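Local structure of macrophomate synthase intermolecular Diels-Alderase (Macrophoma commelinae, 1IZC) at residues A15-A20 with L28-K33; L22-N27 with W152-G157; D70-M75 with I123-T128; M139-G142 with R146-F149; S162-D167 with S174-C179. The protein belongs to the HpcH/HpaI aldolase/citrate lyase family of TIM-barrel proteins and binds a magnesium ion and pyruvic acid. The protein carries 1 engineered substitution. One frame throughout, in Å; residues are numbered along the deposited sequence.

How the interactions relate
Interaction 3 lies beside the magnesium and pyruvic acid site. Its His125 side chain is about 4 Å from the magnesium ion, and its Glu72 side chain is about 5 Å from pyruvic acid. Interaction 4 reaches such a site in another subunit: Ser148 bonds to Asp211 and His73 of the third subunit. Interactions 1, 2, 4 and 5 form a connected group, and within the chain interaction 3 touches none of them. Arg29 of interaction 1 bonds to the Asn175 and Val178 carbonyls of interaction 5 (NH2 to each O 2.8 Å). His177 ND1 meets Pro25 O of interaction 2 at 2.8 Å. Tyr140 OH of interaction 4 meets Val178 O at 2.7 Å.

Interaction 1: residues A15-A20 with L28-K33; sequences APYRSA and LRQALK
The ring of Tyr17 lies flat against Ala31. The methyl carbon Ala31 CB sits over the ring centre, 3.8 Å from the centroid of the Tyr17 ring and 11° off its normal, a CH-pi contact. Ala31 CA comes to the same face, 3.6 Å from Tyr17 CZ. Pro16 CB meets the opposite face nearer the rim. The ring is therefore held between its own neighbour and the helix. Helix 28-37 lies at the N-terminal end of the TIM barrel, where Leu28 and Ala31 touch Leu43 and Leu97 at the starts of two strands. Tyr17 alone of segment 15-20 packs on this helix. Gln30 adds a smaller contact, with CG 4.1 Å from Tyr17 CE1. Its chain then bends (chi2 60°) and the amide leads away from the ring, where NE2 bonds to Asp34. Tyr17 OH is hydrogen-bonded to Asp34 as well. A water donates to Tyr17 OH at 3.2 Å and to the backbone oxygen Ala31 O at 2.8 Å.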
# COMPACT_ATOMS: atom_id res chain seq x y z
N ALA A 15 -12.27 -13.97 -27.08
CA ALA A 15 -12.16 -14.59 -25.77
C ALA A 15 -13.13 -15.77 -25.75
O ALA A 15 -14.20 -15.70 -25.15
CB ALA A 15 -12.53 -13.57 -24.70
N PRO A 16 -12.75 -16.87 -26.40
CA PRO A 16 -13.54 -18.10 -26.52
C PRO A 16 -14.06 -18.71 -25.22
O PRO A 16 -15.12 -19.34 -25.21
CB PRO A 16 -12.59 -19.07 -27.22
CG PRO A 16 -11.66 -18.19 -27.95
CD PRO A 16 -11.42 -17.06 -26.99
N TYR A 17 -13.33 -18.52 -24.13
CA TYR A 17 -13.70 -19.14 -22.86
C TYR A 17 -14.12 -18.21 -21.73
O TYR A 17 -14.33 -18.67 -20.60
CB TYR A 17 -12.54 -20.02 -22.40
CG TYR A 17 -12.09 -20.98 -23.46
CD1 TYR A 17 -12.88 -22.09 -23.80
CD2 TYR A 17 -10.91 -20.78 -24.18
CE1 TYR A 17 -12.51 -22.95 -24.82
CE2 TYR A 17 -10.52 -21.64 -25.20
CZ TYR A 17 -11.33 -22.72 -25.51
OH TYR A 17 -10.96 -23.60 -26.52
N ARG A 18 -14.27 -16.91 -21.99
CA ARG A 18 -14.64 -16.01 -20.90
C ARG A 18 -16.04 -16.26 -20.35
O ARG A 18 -16.92 -16.76 -21.06
CB ARG A 18 -14.53 -14.55 -21.32
CG ARG A 18 -15.48 -14.15 -22.47
CD ARG A 18 -15.65 -12.64 -22.50
NE ARG A 18 -16.51 -12.19 -21.41
CZ ARG A 18 -16.74 -10.92 -21.12
NH1 ARG A 18 -16.17 -9.95 -21.84
NH2 ARG A 18 -17.56 -10.61 -20.12
N SER A 19 -16.24 -15.92 -19.08
CA SER A 19 -17.55 -16.07 -18.45
C SER A 19 -18.38 -14.83 -18.78
O SER A 19 -17.91 -13.92 -19.46
CB SER A 19 -17.40 -16.19 -16.93
OG SER A 19 -18.63 -16.55 -16.34
N ALA A 20 -19.63 -14.80 -18.30
CA ALA A 20 -20.50 -13.65 -18.58
C ALA A 20 -19.90 -12.39 -17.96
O ALA A 20 -20.07 -11.30 -18.50
CB ALA A 20 -21.89 -13.90 -18.01
N LEU A 28 -11.55 -22.80 -18.22
CA LEU A 28 -10.29 -23.50 -18.42
C LEU A 28 -10.56 -24.98 -18.66
O LEU A 28 -9.84 -25.65 -19.40
CB LEU A 28 -9.36 -23.30 -17.22
CG LEU A 28 -8.04 -24.09 -17.22
CD1 LEU A 28 -7.20 -23.68 -18.45
CD2 LEU A 28 -7.27 -23.82 -15.92
N ARG A 29 -11.62 -25.50 -18.03
CA ARG A 29 -11.98 -26.91 -18.20
C ARG A 29 -12.14 -27.22 -19.70
O ARG A 29 -11.57 -28.20 -20.22
CB ARG A 29 -13.30 -27.19 -17.46
CG ARG A 29 -13.72 -28.67 -17.37
CD ARG A 29 -13.09 -29.38 -16.16
NE ARG A 29 -13.45 -28.74 -14.90
CZ ARG A 29 -14.61 -28.90 -14.24
NH1 ARG A 29 -15.56 -29.72 -14.70
NH2 ARG A 29 -14.81 -28.23 -13.12
N GLN A 30 -12.91 -26.39 -20.40
CA GLN A 30 -13.15 -26.60 -21.82
C GLN A 30 -11.91 -26.29 -22.64
O GLN A 30 -11.63 -26.95 -23.64
CB GLN A 30 -14.32 -25.75 -22.31
CG GLN A 30 -14.79 -26.13 -23.71
CD GLN A 30 -15.25 -27.59 -23.75
OE1 GLN A 30 -16.08 -28.00 -22.93
NE2 GLN A 30 -14.72 -28.36 -24.69
N ALA A 31 -11.16 -25.27 -22.23
CA ALA A 31 -9.95 -24.92 -22.98
C ALA A 31 -9.00 -26.11 -23.01
O ALA A 31 -8.39 -26.40 -24.04
CB ALA A 31 -9.26 -23.71 -22.34
N LEU A 32 -8.88 -26.79 -21.87
CA LEU A 32 -8.00 -27.95 -21.81
C LEU A 32 -8.53 -29.09 -22.67
O LEU A 32 -7.76 -29.75 -23.37
CB LEU A 32 -7.83 -28.43 -20.37
CG LEU A 32 -7.02 -27.46 -19.50
CD1 LEU A 32 -7.09 -27.90 -18.03
CD2 LEU A 32 -5.57 -27.43 -19.98
N LYS A 33 -9.84 -29.32 -22.63
CA LYS A 33 -10.42 -30.38 -23.45
C LYS A 33 -10.20 -30.07 -24.93
O LYS A 33 -9.90 -30.97 -25.72
CB LYS A 33 -11.91 -30.54 -23.16
CG LYS A 33 -12.19 -31.19 -21.80
CD LYS A 33 -13.64 -31.02 -21.36
CE LYS A 33 -13.86 -31.62 -19.96
NZ LYS A 33 -15.05 -31.08 -19.24
O HOH W 1 -7.88 -24.47 -26.06

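Interaction 2: residues L22-N27 with W152-G157; sequences LTYPGN and WTFSPG
Tyr24, in the loop that leads to helix 28-37 of the TIM barrel, reaches Thr153 and Phe154 in the long connection between helix 129-139 and helix 171-177. The tyrosine hydroxyl does the touching. Tyr24 OH is 3.2 Å from Thr153 OG1, a possible hydrogen bond, not settled because the proton could go elsewhere. The two side chains cross at about a right angle. Thr153 has OG1 between its backbone N and carbonyl carbon (chi1 59°), which turns the hydroxyl to the tyrosine. Phe154 CB comes to the edge of the tyrosine ring, near its plane, 3.5 Å from Tyr24 OH. The phenyl ring beyond leads away and meets the ring of Phe149. A water joins the segments a second time, 2.7 Å from Thr23 OG1 and a short 2.5 Å from Thr153 O. Phe154 O also bonds to Trp278 of the third subunit. The contact joins the segment before the first barrel strand to the long excursion between the fourth and fifth strands of the TIM barrel.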
# COMPACT_ATOMS: atom_id res chain seq x y z
N LEU A 22 -16.25 -10.80 -16.16
CA LEU A 22 -14.82 -11.06 -16.04
C LEU A 22 -14.29 -11.19 -14.61
O LEU A 22 -13.10 -11.42 -14.41
CB LEU A 22 -14.04 -10.01 -16.83
CG LEU A 22 -14.36 -10.02 -18.33
CD1 LEU A 22 -13.58 -8.90 -19.01
CD2 LEU A 22 -14.00 -11.37 -18.96
N THR A 23 -15.19 -11.05 -13.64
CA THR A 23 -14.87 -11.22 -12.23
C THR A 23 -15.04 -12.70 -11.88
O THR A 23 -14.79 -13.11 -10.74
CB THR A 23 -15.82 -10.41 -11.34
OG1 THR A 23 -17.17 -10.59 -11.80
CG2 THR A 23 -15.46 -8.93 -11.38
N TYR A 24 -15.48 -13.48 -12.86
CA TYR A 24 -15.66 -14.92 -12.68
C TYR A 24 -14.70 -15.69 -13.57
O TYR A 24 -14.27 -15.19 -14.61
CB TYR A 24 -17.12 -15.33 -12.96
CG TYR A 24 -17.99 -15.07 -11.76
CD1 TYR A 24 -18.60 -13.84 -11.57
CD2 TYR A 24 -18.12 -16.04 -10.77
CE1 TYR A 24 -19.33 -13.58 -10.40
CE2 TYR A 24 -18.83 -15.78 -9.60
CZ TYR A 24 -19.44 -14.55 -9.42
OH TYR A 24 -20.17 -14.30 -8.27
N PRO A 25 -14.35 -16.93 -13.18
CA PRO A 25 -13.41 -17.70 -14.00
C PRO A 25 -13.86 -18.07 -15.39
O PRO A 25 -15.02 -18.43 -15.61
CB PRO A 25 -13.16 -18.95 -13.16
CG PRO A 25 -14.51 -19.19 -12.54
CD PRO A 25 -14.91 -17.76 -12.10
N GLY A 26 -12.94 -17.96 -16.34
CA GLY A 26 -13.21 -18.36 -17.70
C GLY A 26 -13.21 -19.88 -17.71
O GLY A 26 -12.80 -20.51 -16.73
N ASN A 27 -13.65 -20.48 -18.81
CA ASN A 27 -13.73 -21.94 -18.85
C ASN A 27 -12.44 -22.68 -19.20
O ASN A 27 -12.26 -23.15 -20.33
CB ASN A 27 -14.84 -22.37 -19.81
CG ASN A 27 -15.29 -23.80 -19.57
OD1 ASN A 27 -14.58 -24.56 -18.91
ND2 ASN A 27 -16.45 -24.17 -20.10
N TRP A 152 -19.66 -11.03 -1.29
CA TRP A 152 -19.06 -9.82 -1.85
C TRP A 152 -18.53 -9.84 -3.28
O TRP A 152 -18.10 -8.80 -3.78
CB TRP A 152 -17.90 -9.34 -0.96
CG TRP A 152 -18.07 -9.60 0.52
CD1 TRP A 152 -17.47 -10.59 1.24
CD2 TRP A 152 -18.84 -8.83 1.45
NE1 TRP A 152 -17.82 -10.49 2.57
CE2 TRP A 152 -18.66 -9.42 2.72
CE3 TRP A 152 -19.66 -7.70 1.33
CZ2 TRP A 152 -19.28 -8.92 3.87
CZ3 TRP A 152 -20.28 -7.20 2.48
CH2 TRP A 152 -20.08 -7.81 3.73
N THR A 153 -18.58 -10.99 -3.94
CA THR A 153 -18.07 -11.13 -5.30
C THR A 153 -19.03 -10.65 -6.37
O THR A 153 -18.63 -10.40 -7.51
CB THR A 153 -17.72 -12.58 -5.61
OG1 THR A 153 -18.90 -13.39 -5.45
CG2 THR A 153 -16.63 -13.09 -4.68
N PHE A 154 -20.30 -10.52 -6.01
CA PHE A 154 -21.31 -10.10 -6.97
C PHE A 154 -22.37 -9.24 -6.30
O PHE A 154 -22.27 -8.95 -5.11
CB PHE A 154 -21.98 -11.33 -7.59
CG PHE A 154 -22.79 -12.13 -6.60
CD1 PHE A 154 -22.17 -12.79 -5.54
CD2 PHE A 154 -24.18 -12.20 -6.71
CE1 PHE A 154 -22.92 -13.49 -4.60
CE2 PHE A 154 -24.94 -12.90 -5.77
CZ PHE A 154 -24.31 -13.55 -4.71
N SER A 155 -23.37 -8.84 -7.06
CA SER A 155 -24.44 -8.02 -6.53
C SER A 155 -25.74 -8.55 -7.12
O SER A 155 -26.00 -8.41 -8.31
CB SER A 155 -24.25 -6.56 -6.93
OG SER A 155 -25.25 -5.76 -6.32
N PRO A 156 -26.58 -9.18 -6.29
CA PRO A 156 -27.86 -9.74 -6.73
C PRO A 156 -28.72 -8.77 -7.54
O PRO A 156 -29.00 -7.66 -7.09
CB PRO A 156 -28.53 -10.14 -5.41
CG PRO A 156 -27.37 -10.54 -4.57
CD PRO A 156 -26.37 -9.43 -4.85
N GLY A 157 -29.11 -9.21 -8.74
CA GLY A 157 -29.95 -8.43 -9.64
C GLY A 157 -29.29 -7.26 -10.34
O GLY A 157 -29.94 -6.54 -11.11
O HOH W 2 -18.91 -9.73 -9.87

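Interaction 3: residues D70-M75 with I123-T128; sequences DVEHGM and IPHVET
His125 and Glu72 share a direct hydrogen bond. His125 NE2 donates to Glu72 OE2 at 2.7 Å, with an N-H...O angle of 151°. The oxygen uses its syn lone pair, and it lies close to the plane of the imidazole ring, at the ring edge. The carboxylate itself is turned 66° from that plane. Glu72 has CG anti to its backbone N (chi1 178°) and an extended chain that carries the carboxylate across to the other loop. Its second oxygen rests against a proline, with Glu72 OE1 3.6 Å from Pro124 CB. Pro124 CG packs 3.8 Å from Glu72 CD.

The next shell holds these groups in place. Asp70 OD1 accepts from His73 N at 3.2 Å, an Asx motif that shapes the loop around Glu72. Asp70 OD2 forms a salt bridge with Arg101, which lines the pyruvic acid pocket and also makes a long, weak ion pair with Glu72 OE1. On the other side, the backbone N of His125 bonds to Glu185, a magnesium ligand. The fourth subunit closes in with Ser148, which bonds to His73 NE2.

Both loops follow the C-terminal ends of barrel strands. The in-plane bond at NE2 favours this orientation of the ring, about 4 Å from the magnesium ion. It ties the loops after strands 66-70 and 120-123 together through a histidine-carboxylate pair next to the magnesium and pyruvic acid site.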
# COMPACT_ATOMS: atom_id res chain seq x y z
N ASP A 70 2.03 -17.34 -9.15
CA ASP A 70 2.59 -18.18 -8.11
C ASP A 70 2.45 -17.55 -6.73
O ASP A 70 3.15 -16.59 -6.39
CB ASP A 70 4.07 -18.47 -8.41
CG ASP A 70 4.70 -19.40 -7.39
OD1 ASP A 70 3.96 -20.01 -6.60
OD2 ASP A 70 5.94 -19.52 -7.40
N VAL A 71 1.54 -18.09 -5.93
CA VAL A 71 1.34 -17.58 -4.59
C VAL A 71 2.12 -18.43 -3.60
O VAL A 71 2.30 -18.03 -2.46
CB VAL A 71 -0.17 -17.57 -4.22
CG1 VAL A 71 -0.38 -17.01 -2.84
CG2 VAL A 71 -0.92 -16.73 -5.22
N GLU A 72 2.59 -19.61 -4.02
CA GLU A 72 3.37 -20.40 -3.08
C GLU A 72 4.65 -19.64 -2.77
O GLU A 72 5.05 -19.54 -1.61
CB GLU A 72 3.74 -21.78 -3.62
CG GLU A 72 4.61 -22.55 -2.59
CD GLU A 72 5.13 -23.90 -3.09
OE1 GLU A 72 5.28 -24.09 -4.31
OE2 GLU A 72 5.42 -24.76 -2.22
N HIS A 73 5.27 -19.11 -3.81
CA HIS A 73 6.53 -18.38 -3.65
C HIS A 73 6.53 -16.93 -4.09
O HIS A 73 7.53 -16.22 -3.90
CB HIS A 73 7.65 -19.13 -4.37
CG HIS A 73 7.98 -20.45 -3.73
ND1 HIS A 73 8.52 -20.55 -2.47
CD2 HIS A 73 7.87 -21.72 -4.19
CE1 HIS A 73 8.72 -21.82 -2.18
NE2 HIS A 73 8.34 -22.55 -3.21
N GLY A 74 5.43 -16.48 -4.70
CA GLY A 74 5.32 -15.09 -5.11
C GLY A 74 4.83 -14.28 -3.92
O GLY A 74 3.92 -14.68 -3.20
N MET A 75 5.43 -13.11 -3.72
CA MET A 75 5.10 -12.28 -2.57
C MET A 75 3.82 -11.45 -2.70
O MET A 75 3.81 -10.26 -2.39
CB MET A 75 6.29 -11.36 -2.27
CG MET A 75 7.59 -12.08 -1.97
SD MET A 75 7.46 -13.08 -0.45
CE MET A 75 7.36 -14.71 -1.15
N ILE A 123 -1.67 -27.41 -7.08
CA ILE A 123 -1.38 -27.80 -5.70
C ILE A 123 0.04 -28.32 -5.61
O ILE A 123 0.38 -29.34 -6.22
CB ILE A 123 -2.32 -28.94 -5.25
CG1 ILE A 123 -3.78 -28.52 -5.44
CG2 ILE A 123 -2.03 -29.30 -3.78
CD1 ILE A 123 -4.73 -29.72 -5.45
N PRO A 124 0.91 -27.62 -4.87
CA PRO A 124 2.28 -28.12 -4.80
C PRO A 124 2.50 -29.32 -3.87
O PRO A 124 1.70 -29.60 -2.98
CB PRO A 124 3.08 -26.90 -4.35
CG PRO A 124 2.12 -26.14 -3.48
CD PRO A 124 0.75 -26.34 -4.16
N HIS A 125 3.59 -30.04 -4.14
CA HIS A 125 4.03 -31.17 -3.34
C HIS A 125 2.98 -32.23 -3.07
O HIS A 125 2.88 -32.72 -1.96
CB HIS A 125 4.56 -30.64 -2.00
CG HIS A 125 5.37 -29.38 -2.14
ND1 HIS A 125 6.63 -29.37 -2.70
CD2 HIS A 125 5.06 -28.09 -1.88
CE1 HIS A 125 7.06 -28.12 -2.79
NE2 HIS A 125 6.12 -27.32 -2.30
N VAL A 126 2.19 -32.58 -4.08
CA VAL A 126 1.16 -33.59 -3.88
C VAL A 126 1.78 -34.98 -3.79
O VAL A 126 2.60 -35.35 -4.63
CB VAL A 126 0.13 -33.56 -5.03
CG1 VAL A 126 -0.82 -34.76 -4.92
CG2 VAL A 126 -0.69 -32.29 -4.93
N GLU A 127 1.39 -35.74 -2.77
CA GLU A 127 1.92 -37.09 -2.59
C GLU A 127 0.83 -38.14 -2.38
O GLU A 127 1.09 -39.34 -2.52
CB GLU A 127 2.91 -37.12 -1.42
CG GLU A 127 4.08 -36.18 -1.61
CD GLU A 127 5.12 -36.28 -0.51
OE1 GLU A 127 4.75 -36.59 0.64
OE2 GLU A 127 6.30 -36.03 -0.81
N THR A 128 -0.38 -37.69 -2.06
CA THR A 128 -1.50 -38.61 -1.82
C THR A 128 -2.81 -38.15 -2.43
O THR A 128 -3.03 -36.95 -2.65
CB THR A 128 -1.76 -38.84 -0.30
OG1 THR A 128 -2.34 -37.65 0.27
CG2 THR A 128 -0.48 -39.17 0.44

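Interaction 4: residues M139-G142 with R146-F149; sequences MYYG and RRSF
Arg147 crosses one face of the Tyr141 ring, and the backbones of the two segments are also joined. Arg147 N donates to Tyr140 O at 3.0 Å. This closes the loop 140-147. A water adds a second backbone link, accepting from Gly142 N and donating to Arg147 O.

The side chains meet next. Arg147 has CG anti to its backbone N (chi1 174°) and an extended chain from CG to NE, which carries it obliquely across the tyrosine ring. Its guanidinium plane is 13° from that of the ring. Arg147 CD lies over the ring, 4.0 Å from the centroid of the Tyr141 ring, in a CH-pi contact. Tyr141 OH sits over the guanidinium centre, 3.4 Å from Arg147 CZ.

The aromatic contact is with Phe149. The centroids of the Tyr141 and Phe149 rings are 5.7 Å apart with planes at 49°, and Tyr141 CE1 touches Phe149 CD1 at 3.7 Å.

Polar ends are bridged by water or paired further out. One water accepts from Arg147 NH1 at 2.8 Å and donates to Met139 O at 2.7 Å. Arg147 NH2 forms a salt bridge with Asp115. Ser148 OG bonds to His73 and Asp211 of the third subunit, close to a magnesium ion.

Tyr141 packs on helix 171-177 through Val171 and Ser174. Met139, at the end of helix 129-139, packs on Leu110 and Leu114 of helix 107-116 and on Ile180 of strand 179-184.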
# COMPACT_ATOMS: atom_id res chain seq x y z
N MET A 139 -12.54 -26.27 -3.02
CA MET A 139 -12.63 -25.62 -4.33
C MET A 139 -13.98 -25.63 -5.01
O MET A 139 -14.26 -24.79 -5.87
CB MET A 139 -11.63 -26.26 -5.28
CG MET A 139 -10.19 -25.85 -5.04
SD MET A 139 -9.03 -26.68 -6.13
CE MET A 139 -9.57 -26.03 -7.76
N TYR A 140 -14.82 -26.58 -4.65
CA TYR A 140 -16.11 -26.68 -5.31
C TYR A 140 -17.26 -26.65 -4.35
O TYR A 140 -17.16 -27.12 -3.21
CB TYR A 140 -16.16 -27.98 -6.14
CG TYR A 140 -15.06 -28.08 -7.18
CD1 TYR A 140 -13.84 -28.69 -6.90
CD2 TYR A 140 -15.24 -27.52 -8.45
CE1 TYR A 140 -12.82 -28.75 -7.85
CE2 TYR A 140 -14.22 -27.57 -9.41
CZ TYR A 140 -13.02 -28.18 -9.10
OH TYR A 140 -12.02 -28.21 -10.06
N TYR A 141 -18.37 -26.07 -4.81
CA TYR A 141 -19.58 -25.99 -4.00
C TYR A 141 -20.26 -27.35 -3.96
O TYR A 141 -20.01 -28.21 -4.80
CB TYR A 141 -20.56 -25.00 -4.62
CG TYR A 141 -20.03 -23.59 -4.70
CD1 TYR A 141 -19.86 -22.84 -3.54
CD2 TYR A 141 -19.72 -23.01 -5.92
CE1 TYR A 141 -19.40 -21.53 -3.60
CE2 TYR A 141 -19.25 -21.70 -5.99
CZ TYR A 141 -19.09 -20.98 -4.83
OH TYR A 141 -18.66 -19.68 -4.90
N GLY A 142 -21.11 -27.55 -2.96
CA GLY A 142 -21.85 -28.79 -2.88
C GLY A 142 -22.67 -28.87 -4.16
O GLY A 142 -23.03 -27.84 -4.74
N ARG A 146 -17.48 -28.46 -0.44
CA ARG A 146 -18.13 -27.67 0.59
C ARG A 146 -17.61 -26.24 0.60
O ARG A 146 -17.62 -25.56 1.62
CB ARG A 146 -17.94 -28.31 1.97
CG ARG A 146 -16.52 -28.60 2.36
CD ARG A 146 -16.50 -29.58 3.54
NE ARG A 146 -15.14 -29.96 3.92
CZ ARG A 146 -14.25 -29.11 4.43
NH1 ARG A 146 -14.58 -27.84 4.62
NH2 ARG A 146 -13.03 -29.53 4.73
N ARG A 147 -17.14 -25.80 -0.57
CA ARG A 147 -16.62 -24.45 -0.71
C ARG A 147 -17.65 -23.45 -0.18
O ARG A 147 -18.85 -23.58 -0.42
CB ARG A 147 -16.32 -24.14 -2.18
CG ARG A 147 -15.90 -22.67 -2.42
CD ARG A 147 -15.65 -22.39 -3.89
NE ARG A 147 -15.41 -20.97 -4.13
CZ ARG A 147 -15.38 -20.41 -5.33
NH1 ARG A 147 -15.56 -21.15 -6.41
NH2 ARG A 147 -15.19 -19.10 -5.46
N SER A 148 -17.16 -22.45 0.54
CA SER A 148 -18.01 -21.42 1.10
C SER A 148 -18.32 -20.37 0.05
O SER A 148 -17.44 -19.90 -0.67
CB SER A 148 -17.33 -20.77 2.30
OG SER A 148 -18.15 -19.76 2.85
N PHE A 149 -19.58 -19.98 -0.00
CA PHE A 149 -20.06 -18.99 -0.95
C PHE A 149 -19.82 -17.56 -0.43
O PHE A 149 -20.27 -17.21 0.66
CB PHE A 149 -21.55 -19.24 -1.17
CG PHE A 149 -22.12 -18.46 -2.30
CD1 PHE A 149 -22.02 -18.93 -3.61
CD2 PHE A 149 -22.75 -17.24 -2.07
CE1 PHE A 149 -22.53 -18.19 -4.68
CE2 PHE A 149 -23.27 -16.50 -3.13
CZ PHE A 149 -23.15 -16.98 -4.44
O HOH W 3 -15.99 -23.66 -7.63
O HOH W 4 -17.56 -17.82 -3.36
O HOH W 5 -20.57 -25.68 -0.79

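Interaction 5: residues S162-D167 with S174-C179; sequences SLFPND and SNNHVC
Phe164 points its ring at two residues of the helix end, Asn176 and His177. From CB, the side chain sets CG anti to its carbonyl carbon (chi1 -59°), and the ring then extends toward the helix. On one side of the ring, CD2 lies 3.6 Å from Asn176 ND2. The next atom is closer, with Phe164 CE2 3.1 Å from Asn176 ND2. The amide nitrogen is over one face of the ring, and the amide plane is turned 52° from it. At the tip, Phe164 CZ is 3.4 Å from the same ND2. CE1 instead faces the histidine, 3.6 Å from His177 NE2, which comes to the edge of the phenyl ring. The two ring planes are 59° apart.

Leu163 completes the contact. Its CD1 meets the edge of the imidazole, 4.0 Å from His177 CE1. The other ring nitrogen, ND1, is hydrogen-bonded to Pro25 O.

The loop holds its shape through Ser162. Its OG accepts from Phe164 N at 3.0 Å and donates to Asp167 OD2 at 2.8 Å, using the anti lone pair of that oxygen. Asp167 OD1 in turn accepts from Ala172 N in helix 171-177. Leu163 O bonds to Gln8 of the second subunit.

The bond from Phe164 N to Ser162 OG makes an ST turn, set against the short helix that leads into strand 179-184, the fifth of the TIM barrel.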
# COMPACT_ATOMS: atom_id res chain seq x y z
N SER A 162 -24.39 -14.97 -15.71
CA SER A 162 -23.73 -16.28 -15.83
C SER A 162 -24.03 -16.84 -17.21
O SER A 162 -25.03 -16.48 -17.83
CB SER A 162 -24.27 -17.24 -14.77
OG SER A 162 -23.85 -18.58 -15.03
N LEU A 163 -23.16 -17.71 -17.71
CA LEU A 163 -23.38 -18.34 -19.01
C LEU A 163 -24.41 -19.44 -18.86
O LEU A 163 -24.99 -19.89 -19.84
CB LEU A 163 -22.11 -18.98 -19.54
CG LEU A 163 -20.93 -18.07 -19.89
CD1 LEU A 163 -19.76 -18.94 -20.32
CD2 LEU A 163 -21.33 -17.10 -21.00
N PHE A 164 -24.61 -19.89 -17.62
CA PHE A 164 -25.54 -20.99 -17.34
C PHE A 164 -26.93 -20.52 -16.96
O PHE A 164 -27.10 -19.45 -16.39
CB PHE A 164 -24.96 -21.88 -16.24
CG PHE A 164 -23.63 -22.46 -16.60
CD1 PHE A 164 -22.46 -21.72 -16.42
CD2 PHE A 164 -23.55 -23.72 -17.19
CE1 PHE A 164 -21.23 -22.23 -16.84
CE2 PHE A 164 -22.32 -24.24 -17.61
CZ PHE A 164 -21.16 -23.49 -17.44
N PRO A 165 -27.96 -21.33 -17.27
CA PRO A 165 -29.36 -21.02 -16.97
C PRO A 165 -29.64 -20.99 -15.47
O PRO A 165 -29.09 -21.79 -14.72
CB PRO A 165 -30.13 -22.17 -17.64
CG PRO A 165 -29.18 -22.73 -18.65
CD PRO A 165 -27.84 -22.62 -17.98
N ASN A 166 -30.51 -20.07 -15.06
CA ASN A 166 -30.90 -19.92 -13.66
C ASN A 166 -29.73 -20.15 -12.73
O ASN A 166 -29.80 -20.97 -11.81
CB ASN A 166 -32.01 -20.92 -13.32
CG ASN A 166 -33.15 -20.87 -14.33
OD1 ASN A 166 -33.82 -19.85 -14.48
ND2 ASN A 166 -33.36 -21.98 -15.02
N ASP A 167 -28.65 -19.41 -12.96
CA ASP A 167 -27.44 -19.55 -12.16
C ASP A 167 -27.04 -18.17 -11.62
O ASP A 167 -25.92 -17.71 -11.86
CB ASP A 167 -26.34 -20.14 -13.06
CG ASP A 167 -25.08 -20.49 -12.29
OD1 ASP A 167 -25.19 -21.07 -11.20
OD2 ASP A 167 -23.98 -20.21 -12.81
N SER A 174 -18.71 -21.73 -11.46
CA SER A 174 -17.59 -22.18 -10.67
C SER A 174 -17.34 -23.68 -10.74
O SER A 174 -16.21 -24.14 -10.94
CB SER A 174 -17.78 -21.76 -9.22
OG SER A 174 -17.76 -20.34 -9.12
N ASN A 175 -18.39 -24.47 -10.59
CA ASN A 175 -18.18 -25.91 -10.60
C ASN A 175 -17.88 -26.51 -11.98
O ASN A 175 -17.30 -27.59 -12.08
CB ASN A 175 -19.37 -26.61 -9.92
CG ASN A 175 -19.28 -26.55 -8.38
OD1 ASN A 175 -18.43 -25.86 -7.81
ND2 ASN A 175 -20.19 -27.26 -7.71
N ASN A 176 -18.25 -25.80 -13.05
CA ASN A 176 -18.00 -26.28 -14.40
C ASN A 176 -16.73 -25.73 -15.05
O ASN A 176 -16.18 -26.34 -15.96
CB ASN A 176 -19.17 -25.95 -15.32
CG ASN A 176 -20.47 -26.59 -14.89
OD1 ASN A 176 -20.47 -27.68 -14.32
ND2 ASN A 176 -21.58 -25.93 -15.16
N HIS A 177 -16.26 -24.57 -14.58
CA HIS A 177 -15.09 -23.95 -15.21
C HIS A 177 -13.75 -24.19 -14.52
O HIS A 177 -12.71 -24.24 -15.19
CB HIS A 177 -15.28 -22.43 -15.29
CG HIS A 177 -16.28 -21.98 -16.31
ND1 HIS A 177 -16.45 -20.65 -16.63
CD2 HIS A 177 -17.16 -22.67 -17.06
CE1 HIS A 177 -17.39 -20.54 -17.55
NE2 HIS A 177 -17.84 -21.75 -17.83
N VAL A 178 -13.79 -24.31 -13.20
CA VAL A 178 -12.58 -24.44 -12.38
C VAL A 178 -11.89 -25.80 -12.42
O VAL A 178 -12.53 -26.84 -12.32
CB VAL A 178 -12.90 -24.06 -10.92
CG1 VAL A 178 -11.65 -24.23 -10.04
CG2 VAL A 178 -13.38 -22.60 -10.86
N CYS A 179 -10.56 -25.75 -12.54
CA CYS A 179 -9.72 -26.95 -12.63
C CYS A 179 -8.73 -27.14 -11.49
O CYS A 179 -8.25 -26.17 -10.90
CB CYS A 179 -8.93 -26.93 -13.94
SG CYS A 179 -9.95 -26.80 -15.43